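Local coordinates for alpha-glucosidase (Pseudoalteromonas sp. K8, PDB 5HQA), which hydrolyses alpha-glucosidic linkages as a chloride-activated, calcium-binding glycoside hydrolase of family 97, at residues N50-T55 and F87-P92. Residues are numbered along the deposited sequence; the frame is centred on the assembly and turned at random.
Sequences NSFKIT and FAKPQP
Phe-52 lies with one face under Lys-89, whose CB sits 3.6 Å from the ring centroid and almost exactly on the ring normal, a CH-pi contact. The two side chains cross at about a right angle. CG of Lys-89 is anti to the backbone N (chi1 175°), and the chain runs on past the ring, with CD 3.7 Å from CE1 of Phe-52 and CE 3.8 Å from CB of Ser-51; extended as far as CE, it bends at its last torsion, and NZ hydrogen-bonds the carbonyl of Gln-93. CD2 of Phe-52 also packs against CB of Phe-87, at 4.0 Å. Further along, CG1 of Ile-54 presses on CE1 of Phe-87 at 3.4 Å, the two side chains side by side and pointing the same way. On the face of the sheet that carries Ala-88, its CB meets CG2 of Thr-55. Cutting Phe-52 back to an alanine would probably take away the face on which Lys-89 CB rests and open a gap beside CB of Phe-87.

In the backbone, Lys-53 and Ala-88 form an antiparallel hydrogen-bonded pair. Lys-53 N reaches Ala-88 O at 2.9 Å, nearly straight at 175° but from above the carbonyl plane, and Ala-88 N returns a bond to Lys-53 O. The contact lies at the open end of the hairpin of strands 53-67 and 75-89 in the N-terminal domain, far from the calcium site. Strand 53-67 is outermost in its sheet; on the other side of 75-89, strand 95-104 supplies Tyr-97, whose ring meets both Phe-52 and Phe-87.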
# COMPACT_ATOMS: atom_id res chain seq x y z
N ASN A 50 -19.30 -4.38 29.55
CA ASN A 50 -19.10 -5.26 30.69
C ASN A 50 -20.22 -6.30 30.81
O ASN A 50 -21.27 -6.19 30.18
CB ASN A 50 -18.98 -4.43 31.98
CG ASN A 50 -20.03 -3.37 32.06
OD1 ASN A 50 -19.78 -2.20 31.72
ND2 ASN A 50 -21.23 -3.75 32.48
N SER A 51 -19.96 -7.32 31.63
CA SER A 51 -20.91 -8.36 32.02
C SER A 51 -21.21 -9.36 30.92
O SER A 51 -22.15 -10.16 31.06
CB SER A 51 -22.23 -7.76 32.53
OG SER A 51 -21.99 -6.76 33.50
N PHE A 52 -20.46 -9.35 29.82
CA PHE A 52 -20.56 -10.41 28.83
C PHE A 52 -19.69 -11.59 29.26
O PHE A 52 -18.54 -11.40 29.65
CB PHE A 52 -20.12 -9.89 27.45
CG PHE A 52 -21.19 -9.12 26.73
CD1 PHE A 52 -21.45 -7.80 27.06
CD2 PHE A 52 -21.93 -9.71 25.72
CE1 PHE A 52 -22.45 -7.08 26.40
CE2 PHE A 52 -22.92 -9.01 25.05
CZ PHE A 52 -23.18 -7.69 25.40
N LYS A 53 -20.25 -12.80 29.18
CA LYS A 53 -19.55 -14.01 29.56
C LYS A 53 -19.44 -14.95 28.36
O LYS A 53 -20.31 -14.98 27.50
CB LYS A 53 -20.25 -14.74 30.73
CG LYS A 53 -20.40 -13.91 32.01
CD LYS A 53 -19.04 -13.53 32.57
CE LYS A 53 -19.15 -12.51 33.70
NZ LYS A 53 -17.82 -11.88 33.99
N ILE A 54 -18.35 -15.73 28.33
CA ILE A 54 -18.17 -16.73 27.28
C ILE A 54 -19.14 -17.88 27.51
O ILE A 54 -19.18 -18.48 28.59
CB ILE A 54 -16.72 -17.25 27.26
CG1 ILE A 54 -15.75 -16.11 26.93
CG2 ILE A 54 -16.58 -18.40 26.25
CD1 ILE A 54 -14.29 -16.46 27.22
N THR A 55 -19.93 -18.20 26.48
CA THR A 55 -20.86 -19.32 26.55
C THR A 55 -20.45 -20.50 25.68
O THR A 55 -20.86 -21.63 25.98
CB THR A 55 -22.27 -18.87 26.12
OG1 THR A 55 -22.21 -18.37 24.78
CG2 THR A 55 -22.79 -17.77 27.03
N PHE A 87 -19.96 -14.59 23.23
CA PHE A 87 -20.20 -13.88 24.48
C PHE A 87 -21.68 -13.56 24.60
O PHE A 87 -22.33 -13.22 23.61
CB PHE A 87 -19.41 -12.57 24.55
CG PHE A 87 -17.93 -12.73 24.43
CD1 PHE A 87 -17.14 -12.91 25.56
CD2 PHE A 87 -17.32 -12.67 23.19
CE1 PHE A 87 -15.77 -13.05 25.44
CE2 PHE A 87 -15.95 -12.81 23.07
CZ PHE A 87 -15.17 -12.99 24.20
N ALA A 88 -22.20 -13.63 25.82
CA ALA A 88 -23.60 -13.28 26.03
C ALA A 88 -23.75 -12.57 27.36
O ALA A 88 -23.06 -12.88 28.34
CB ALA A 88 -24.50 -14.52 25.99
N LYS A 89 -24.66 -11.61 27.39
CA LYS A 89 -25.04 -10.87 28.57
C LYS A 89 -26.55 -11.01 28.76
O LYS A 89 -27.31 -10.82 27.80
CB LYS A 89 -24.65 -9.38 28.44
CG LYS A 89 -25.11 -8.49 29.58
CD LYS A 89 -24.69 -7.04 29.32
CE LYS A 89 -25.01 -6.12 30.50
NZ LYS A 89 -26.47 -5.90 30.70
N PRO A 90 -27.02 -11.38 29.95
CA PRO A 90 -28.47 -11.49 30.16
C PRO A 90 -29.15 -10.13 30.17
O PRO A 90 -28.53 -9.09 30.42
CB PRO A 90 -28.58 -12.17 31.53
CG PRO A 90 -27.33 -11.79 32.22
CD PRO A 90 -26.26 -11.72 31.16
N GLN A 91 -30.44 -10.15 29.86
CA GLN A 91 -31.25 -8.93 29.95
C GLN A 91 -31.36 -8.51 31.42
O GLN A 91 -31.15 -9.33 32.32
CB GLN A 91 -32.63 -9.17 29.31
CG GLN A 91 -32.57 -9.57 27.84
CD GLN A 91 -31.95 -8.50 26.96
OE1 GLN A 91 -32.06 -7.31 27.24
NE2 GLN A 91 -31.29 -8.92 25.88
N PRO A 92 -31.65 -7.22 31.68
CA PRO A 92 -31.91 -6.12 30.75
C PRO A 92 -30.64 -5.59 30.11
O PRO A 92 -29.54 -5.79 30.64
CB PRO A 92 -32.52 -5.05 31.66
CG PRO A 92 -31.82 -5.26 32.96
CD PRO A 92 -31.57 -6.75 33.08